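Local coordinates for separin (PDB 5U1T), which acts as a caspase-like cysteine protease that cleaves the MCD1/SCC1 cohesin subunit at the onset of anaphase, and is held inactive by securin for most of the cell cycle, at residues A[200-205]-A[247-252]; A[1455-1460]-A[1480-1485]; A[576-581]-A[613-618]. All coordinates share one frame; numbering follows the deposited sequence.

Contact 1: residues A[200-205]-A[247-252]; sequences YIKQFK and SMLYDG
Lys202 and Gln203, in the last turn of helix 190-203, meet Leu249 and Tyr250 in the last turn of helix 236-250, a helix-helix packing contact near the surface of the helical domain. It is made by van der Waals and CH-pi contacts; no hydrogen bond crosses it. Lys202 comes first along the chain. Its CG lies 3.5 Å from Leu249 CB, where the two side chains run alongside each other, heading opposite ways. With CG anti to the backbone N (chi1 -175°) and a bend at chi2 (113°), the chain is carried across the tyrosine, and Lys202 CD stands 4.2 Å from the centroid of the Tyr250 ring, only 14° off its normal, a CH-pi contact over the face. The ring itself is steadied by a hydrogen bond from its OH to Leu198 O and by stacking with Tyr246. Cut back to an alanine, this position is likely to lose the CD cover over the ring face and leave a gap beside Leu249 CB. Gln203 follows, with its side chain at about a right angle to that of Leu249; Gln203 OE1 comes 4.0 Å from Leu249 CD1, whereas the placement of Leu249 CD2, modelled too near Gln203 N, CA and CB, is doubtful. The amide oxygen OE1 takes its hydrogen bond from Gln199 NE2. Beyond the contact the chain turns off: Phe204 leaves helical geometry, and Lys205, at positive phi, is the C-prime residue of a Schellman motif in which its N bonds to Lys202 O at 3.2 Å.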
# COMPACT_ATOMS: atom_id res chain seq x y z
N TYR A 200 -74.26 0.21 11.96
CA TYR A 200 -73.38 1.35 11.66
C TYR A 200 -73.80 2.59 12.43
O TYR A 200 -72.97 3.27 13.04
CB TYR A 200 -73.34 1.65 10.15
CG TYR A 200 -72.38 0.78 9.35
CD1 TYR A 200 -71.60 -0.18 9.98
CD2 TYR A 200 -72.26 0.93 7.97
CE1 TYR A 200 -70.72 -0.97 9.25
CE2 TYR A 200 -71.39 0.15 7.24
CZ TYR A 200 -70.62 -0.80 7.88
OH TYR A 200 -69.76 -1.59 7.17
N ILE A 201 -75.09 2.87 12.41
CA ILE A 201 -75.65 4.03 13.09
C ILE A 201 -75.37 4.02 14.61
O ILE A 201 -75.14 5.08 15.21
CB ILE A 201 -77.17 4.14 12.82
CG1 ILE A 201 -77.39 4.78 11.45
CG2 ILE A 201 -77.87 4.92 13.91
CD1 ILE A 201 -78.67 5.54 11.32
N LYS A 202 -75.37 2.84 15.22
CA LYS A 202 -74.92 2.69 16.60
C LYS A 202 -73.42 2.88 16.67
O LYS A 202 -72.91 3.62 17.52
CB LYS A 202 -75.31 1.32 17.17
CG LYS A 202 -74.98 1.13 18.65
CD LYS A 202 -76.24 1.02 19.50
CE LYS A 202 -75.91 0.86 20.97
NZ LYS A 202 -77.13 0.95 21.85
N GLN A 203 -72.71 2.21 15.77
CA GLN A 203 -71.26 2.16 15.77
C GLN A 203 -70.62 3.53 15.61
O GLN A 203 -69.56 3.81 16.17
CB GLN A 203 -70.77 1.26 14.65
CG GLN A 203 -69.34 0.78 14.80
CD GLN A 203 -69.13 -0.48 14.00
OE1 GLN A 203 -70.10 -1.18 13.68
NE2 GLN A 203 -67.88 -0.77 13.64
N PHE A 204 -71.27 4.36 14.82
CA PHE A 204 -70.68 5.63 14.46
C PHE A 204 -71.41 6.77 15.13
O PHE A 204 -71.12 7.94 14.89
CB PHE A 204 -70.68 5.78 12.94
CG PHE A 204 -69.83 4.75 12.26
CD1 PHE A 204 -68.60 4.41 12.79
CD2 PHE A 204 -70.28 4.10 11.13
CE1 PHE A 204 -67.82 3.45 12.20
CE2 PHE A 204 -69.50 3.13 10.52
CZ PHE A 204 -68.27 2.81 11.07
N LYS A 205 -72.34 6.38 16.01
CA LYS A 205 -73.13 7.32 16.79
C LYS A 205 -73.84 8.28 15.84
O LYS A 205 -73.75 9.49 16.01
CB LYS A 205 -72.26 8.09 17.78
CG LYS A 205 -71.05 7.33 18.33
CD LYS A 205 -71.46 6.17 19.21
CE LYS A 205 -70.34 5.84 20.19
NZ LYS A 205 -69.93 7.02 21.00
N SER A 247 -75.35 -7.74 16.55
CA SER A 247 -75.48 -8.10 17.95
C SER A 247 -74.58 -7.27 18.84
O SER A 247 -75.03 -6.65 19.80
CB SER A 247 -75.13 -9.57 18.15
OG SER A 247 -76.10 -10.41 17.58
N MET A 248 -73.32 -7.23 18.48
CA MET A 248 -72.31 -6.51 19.19
C MET A 248 -72.71 -5.14 19.67
O MET A 248 -72.50 -4.79 20.82
CB MET A 248 -71.13 -6.36 18.29
CG MET A 248 -70.36 -7.64 18.15
SD MET A 248 -69.16 -7.70 19.47
CE MET A 248 -68.85 -9.46 19.48
N LEU A 249 -73.25 -4.33 18.79
CA LEU A 249 -73.62 -3.00 19.18
C LEU A 249 -74.96 -2.97 19.90
O LEU A 249 -75.27 -1.99 20.57
CB LEU A 249 -73.63 -2.07 17.97
CG LEU A 249 -72.24 -1.60 17.57
CD1 LEU A 249 -71.44 -2.78 17.09
CD2 LEU A 249 -72.31 -0.51 16.52
N TYR A 250 -75.75 -4.03 19.80
CA TYR A 250 -77.05 -3.99 20.46
C TYR A 250 -77.23 -5.03 21.57
O TYR A 250 -78.34 -5.23 22.07
CB TYR A 250 -78.16 -4.16 19.43
CG TYR A 250 -78.29 -3.03 18.45
CD1 TYR A 250 -77.48 -2.96 17.33
CD2 TYR A 250 -79.22 -2.03 18.65
CE1 TYR A 250 -77.60 -1.93 16.43
CE2 TYR A 250 -79.35 -1.00 17.75
CZ TYR A 250 -78.54 -0.95 16.65
OH TYR A 250 -78.68 0.08 15.76
N ASP A 251 -76.14 -5.71 21.93
CA ASP A 251 -76.18 -6.63 23.07
C ASP A 251 -76.46 -5.83 24.32
O ASP A 251 -75.81 -4.82 24.58
CB ASP A 251 -74.86 -7.41 23.21
CG ASP A 251 -74.97 -8.84 22.69
OD1 ASP A 251 -76.03 -9.21 22.13
OD2 ASP A 251 -73.97 -9.59 22.83
N GLY A 252 -77.45 -6.28 25.09
CA GLY A 252 -77.85 -5.57 26.28
C GLY A 252 -78.81 -4.43 25.97
O GLY A 252 -78.78 -3.39 26.63

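Contact 2: residues A[1455-1460]-A[1480-1485]; sequences TLLKML and SKEIKK
Leu1457 and Leu1460, on helix 1453-1461, pack against Glu1482 and Ile1483 of the short helix 1480-1483. The contacts between the two segments are apolar. Leu1457 reaches over with its branch end: CD1 is 3.6 Å from Glu1482 CG and nearly as close to Glu1482 CB, so the leucine lies obliquely against the aliphatic root of the glutamate and not its carboxylate. One turn later Leu1460 CD1 meets Ile1483 CG1 at 4.0 Å, again obliquely. The isoleucine CG1 is anti to its carbonyl carbon (chi1 -72°), which puts this branch, rather than CG2, against the leucine. Tyr1517 of helix 1513-1519 touches both Leu1460 and Ile1483, and Val1478 touches Leu1457, extending the apolar cluster.

The one salt bridge stays within 1480-1485. Glu1482 bends at chi2 (63°), turning its carboxylate away from Leu1457, and OE2 forms a salt bridge with Lys1485 NZ at 3.4 Å, whose hydrogen bond is weak.

Backbone bonding adds a further tie, since Leu1460 also pairs with Ala1490 in the run leading to strand 1492-1494. Helix 1453-1461 connects strand 1444-1447 to the parallel strand 1465-1469, with strand 1412-1416 between them in the sheet, so the contact joins a beta-alpha-beta crossover to a later helical turn, an arrangement typical of the layered alpha/beta fold of caspase-like clan CD peptidases.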
# COMPACT_ATOMS: atom_id res chain seq x y z
N THR A 1455 33.20 -23.90 -15.58
CA THR A 1455 34.55 -24.41 -15.77
C THR A 1455 35.59 -23.42 -15.22
O THR A 1455 36.66 -23.84 -14.75
CB THR A 1455 34.86 -24.73 -17.27
OG1 THR A 1455 34.69 -23.56 -18.08
CG2 THR A 1455 33.92 -25.81 -17.79
N LEU A 1456 35.31 -22.13 -15.24
CA LEU A 1456 36.31 -21.24 -14.66
C LEU A 1456 36.04 -21.06 -13.17
O LEU A 1456 36.92 -20.67 -12.42
CB LEU A 1456 36.40 -19.89 -15.39
CG LEU A 1456 35.18 -19.08 -15.80
CD1 LEU A 1456 34.36 -18.80 -14.59
CD2 LEU A 1456 35.62 -17.79 -16.47
N LEU A 1457 34.81 -21.35 -12.74
CA LEU A 1457 34.56 -21.40 -11.31
C LEU A 1457 35.39 -22.52 -10.70
O LEU A 1457 35.91 -22.39 -9.59
CB LEU A 1457 33.07 -21.59 -11.02
CG LEU A 1457 32.28 -20.27 -11.06
CD1 LEU A 1457 30.85 -20.50 -10.69
CD2 LEU A 1457 32.89 -19.23 -10.14
N LYS A 1458 35.52 -23.63 -11.42
CA LYS A 1458 36.34 -24.73 -10.93
C LYS A 1458 37.79 -24.38 -11.20
O LYS A 1458 38.66 -24.71 -10.40
CB LYS A 1458 35.91 -26.09 -11.56
CG LYS A 1458 36.70 -26.63 -12.78
CD LYS A 1458 36.03 -27.91 -13.33
CE LYS A 1458 34.49 -27.75 -13.35
NZ LYS A 1458 33.69 -28.80 -14.09
N MET A 1459 38.05 -23.67 -12.29
CA MET A 1459 39.40 -23.18 -12.53
C MET A 1459 39.91 -22.35 -11.37
O MET A 1459 41.01 -22.57 -10.88
CB MET A 1459 39.46 -22.34 -13.80
CG MET A 1459 39.73 -23.10 -15.07
SD MET A 1459 39.97 -21.92 -16.41
CE MET A 1459 40.86 -22.95 -17.58
N LEU A 1460 39.09 -21.41 -10.92
CA LEU A 1460 39.49 -20.49 -9.87
C LEU A 1460 39.77 -21.19 -8.55
O LEU A 1460 40.76 -20.90 -7.89
CB LEU A 1460 38.43 -19.41 -9.65
CG LEU A 1460 38.30 -18.44 -10.81
CD1 LEU A 1460 36.98 -17.67 -10.69
CD2 LEU A 1460 39.50 -17.51 -10.85
N SER A 1480 29.48 -11.99 -10.69
CA SER A 1480 30.12 -11.45 -9.50
C SER A 1480 29.78 -12.31 -8.28
O SER A 1480 30.63 -12.57 -7.43
CB SER A 1480 29.68 -9.98 -9.27
OG SER A 1480 29.81 -9.17 -10.43
N LYS A 1481 28.54 -12.78 -8.24
CA LYS A 1481 27.96 -13.49 -7.09
C LYS A 1481 28.66 -14.77 -6.69
O LYS A 1481 28.82 -15.05 -5.51
CB LYS A 1481 26.50 -13.82 -7.40
CG LYS A 1481 25.73 -12.63 -7.94
CD LYS A 1481 25.04 -11.87 -6.81
CE LYS A 1481 24.02 -12.76 -6.08
NZ LYS A 1481 23.22 -11.98 -5.08
N GLU A 1482 29.03 -15.57 -7.69
CA GLU A 1482 29.60 -16.88 -7.44
C GLU A 1482 31.08 -16.81 -7.08
O GLU A 1482 31.57 -17.62 -6.28
CB GLU A 1482 29.39 -17.78 -8.66
CG GLU A 1482 28.54 -19.02 -8.38
CD GLU A 1482 27.11 -18.67 -7.96
OE1 GLU A 1482 26.53 -17.67 -8.46
OE2 GLU A 1482 26.57 -19.42 -7.12
N ILE A 1483 31.82 -15.88 -7.68
CA ILE A 1483 33.20 -15.68 -7.26
C ILE A 1483 33.18 -15.35 -5.77
O ILE A 1483 33.95 -15.92 -4.98
CB ILE A 1483 33.90 -14.57 -8.05
CG1 ILE A 1483 34.18 -15.02 -9.48
CG2 ILE A 1483 35.20 -14.21 -7.39
CD1 ILE A 1483 34.35 -13.88 -10.42
N LYS A 1484 32.24 -14.47 -5.39
CA LYS A 1484 32.11 -13.98 -4.02
C LYS A 1484 31.70 -15.05 -3.02
O LYS A 1484 31.89 -14.89 -1.81
CB LYS A 1484 31.11 -12.82 -3.96
CG LYS A 1484 31.65 -11.54 -4.58
CD LYS A 1484 30.71 -10.36 -4.42
CE LYS A 1484 31.18 -9.21 -5.29
NZ LYS A 1484 30.16 -8.16 -5.45
N LYS A 1485 31.14 -16.15 -3.52
CA LYS A 1485 30.70 -17.21 -2.63
C LYS A 1485 31.88 -18.09 -2.27
O LYS A 1485 31.87 -18.74 -1.23
CB LYS A 1485 29.58 -18.04 -3.26
CG LYS A 1485 28.29 -17.27 -3.37
CD LYS A 1485 27.15 -18.12 -3.88
CE LYS A 1485 25.93 -17.25 -4.19
NZ LYS A 1485 24.75 -18.08 -4.55

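Contact 3: residues A[576-581]-A[613-618]; sequences TNLSKI and CYLNFN
Leu578, the first residue of helix 578-590, packs on Tyr614 and Leu615 near the end of helix 602-617, so this is a buried helix-helix contact within the all-helical part of the chain. The start of one helix meets the finish of another, and the two short runs lie obliquely, broadly opposed in direction. Leu578 carries the contact from its side: CG is anti to the backbone N (chi1 -172°), and the two methyl groups branch to different partners, successive residues of the facing helix. Leu578 CD1 lies 3.7 Å from Leu615 CD2, while Leu578 CD2 lies 3.6 Å from Tyr614 CD2. The tyrosine is met obliquely at its CD2 side, and the same methyl carbon is 3.8 Å from Tyr614 O. Leu615 comes nearer through its branch end, CD2, which is equally close to Leu578 CG.

Phe620, in the loop after helix 602-617, touches both Leu578 and Leu615 and continues the apolar cluster. The tyrosine hydroxyl is hydrogen-bonded to Leu574 O, which ties the ring to the chain just ahead of helix 578-590, and Met570 and Leu786 also pack on the tyrosine. The two helices are separated in the chain only by the short helix 593-596, and the arrangement is a buried helix-helix contact in the helical region of separase, in which one leucine at a helix start is packed against a tyrosine and a leucine of the facing helix.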
# COMPACT_ATOMS: atom_id res chain seq x y z
N THR A 576 -8.11 16.83 -8.30
CA THR A 576 -8.68 18.11 -8.67
C THR A 576 -9.75 18.60 -7.78
O THR A 576 -9.76 19.73 -7.37
CB THR A 576 -9.37 18.01 -10.03
OG1 THR A 576 -8.56 17.26 -10.92
CG2 THR A 576 -9.58 19.37 -10.59
N ASN A 577 -10.69 17.72 -7.51
CA ASN A 577 -11.84 18.10 -6.69
C ASN A 577 -11.84 17.57 -5.28
O ASN A 577 -12.80 17.80 -4.55
CB ASN A 577 -13.13 17.65 -7.36
CG ASN A 577 -13.42 18.43 -8.61
OD1 ASN A 577 -13.32 19.67 -8.62
ND2 ASN A 577 -13.74 17.71 -9.68
N LEU A 578 -10.78 16.86 -4.90
CA LEU A 578 -10.73 16.18 -3.60
C LEU A 578 -11.01 17.11 -2.43
O LEU A 578 -11.82 16.81 -1.54
CB LEU A 578 -9.36 15.51 -3.41
CG LEU A 578 -9.19 14.60 -2.20
CD1 LEU A 578 -10.47 13.85 -1.90
CD2 LEU A 578 -8.07 13.60 -2.45
N SER A 579 -10.32 18.24 -2.43
CA SER A 579 -10.45 19.20 -1.35
C SER A 579 -11.84 19.89 -1.34
O SER A 579 -12.51 19.98 -0.30
CB SER A 579 -9.32 20.21 -1.46
OG SER A 579 -9.46 21.19 -0.46
N LYS A 580 -12.27 20.38 -2.51
CA LYS A 580 -13.61 20.94 -2.70
C LYS A 580 -14.70 20.04 -2.10
O LYS A 580 -15.49 20.50 -1.28
CB LYS A 580 -13.90 21.15 -4.20
CG LYS A 580 -14.43 22.52 -4.56
CD LYS A 580 -15.75 22.43 -5.39
CE LYS A 580 -16.40 23.84 -5.53
NZ LYS A 580 -17.72 23.88 -6.29
N ILE A 581 -14.71 18.76 -2.47
CA ILE A 581 -15.78 17.87 -2.04
C ILE A 581 -15.62 17.34 -0.62
O ILE A 581 -16.61 17.01 0.01
CB ILE A 581 -15.95 16.67 -3.03
CG1 ILE A 581 -14.81 15.68 -2.93
CG2 ILE A 581 -16.11 17.15 -4.46
CD1 ILE A 581 -14.87 14.60 -3.97
N CYS A 613 -9.78 6.99 2.63
CA CYS A 613 -8.70 6.29 1.97
C CYS A 613 -8.04 7.10 0.85
O CYS A 613 -6.83 7.01 0.67
CB CYS A 613 -9.21 4.96 1.42
SG CYS A 613 -8.11 4.09 0.30
N TYR A 614 -8.79 7.91 0.12
CA TYR A 614 -8.16 8.69 -0.94
C TYR A 614 -7.51 9.95 -0.37
O TYR A 614 -6.55 10.46 -0.94
CB TYR A 614 -9.16 9.07 -2.02
CG TYR A 614 -8.57 9.38 -3.38
CD1 TYR A 614 -7.71 8.49 -4.02
CD2 TYR A 614 -8.92 10.54 -4.06
CE1 TYR A 614 -7.21 8.75 -5.28
CE2 TYR A 614 -8.42 10.81 -5.33
CZ TYR A 614 -7.56 9.91 -5.93
OH TYR A 614 -7.05 10.15 -7.18
N LEU A 615 -8.04 10.47 0.73
CA LEU A 615 -7.41 11.58 1.42
C LEU A 615 -6.03 11.14 1.95
O LEU A 615 -5.01 11.77 1.72
CB LEU A 615 -8.27 12.09 2.57
CG LEU A 615 -9.49 12.96 2.25
CD1 LEU A 615 -10.19 13.29 3.54
CD2 LEU A 615 -9.13 14.22 1.49
N ASN A 616 -6.05 10.03 2.67
CA ASN A 616 -4.86 9.45 3.24
C ASN A 616 -3.78 9.09 2.22
O ASN A 616 -2.60 9.34 2.42
CB ASN A 616 -5.26 8.22 4.03
CG ASN A 616 -4.09 7.41 4.46
OD1 ASN A 616 -3.47 6.70 3.65
ND2 ASN A 616 -3.78 7.47 5.75
N PHE A 617 -4.19 8.49 1.11
CA PHE A 617 -3.25 8.13 0.07
C PHE A 617 -2.64 9.37 -0.59
O PHE A 617 -1.55 9.30 -1.16
CB PHE A 617 -3.96 7.23 -0.94
CG PHE A 617 -3.19 6.96 -2.21
CD1 PHE A 617 -3.32 7.80 -3.32
CD2 PHE A 617 -2.41 5.83 -2.33
CE1 PHE A 617 -2.66 7.53 -4.50
CE2 PHE A 617 -1.74 5.56 -3.51
CZ PHE A 617 -1.86 6.42 -4.59
N ASN A 618 -3.33 10.51 -0.51
CA ASN A 618 -2.79 11.74 -1.08
C ASN A 618 -2.24 12.68 -0.02
O ASN A 618 -1.86 13.81 -0.32
CB ASN A 618 -3.85 12.47 -1.90
CG ASN A 618 -4.03 11.87 -3.26
OD1 ASN A 618 -5.10 11.36 -3.60
ND2 ASN A 618 -2.97 11.91 -4.07

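In the fold
The three contacts lie in series along the chain and none touches another. Contact 1 is far out on the helical domain, its centre about 77 Å from the centre of the chain; contact 3 is nearer the middle, about 17 Å from it; contact 2, in the peptidase C50 region, is about 39 Å out and on the opposite side of the centre from contact 1. The centres of contacts 1 and 2 are about 113 Å apart, those of 1 and 3 about 70 Å, and those of 2 and 3 about 54 Å. Contact 2 alone belongs to the fold that holds Cys1497, probably the catalytic cysteine, although it lies away from that site itself.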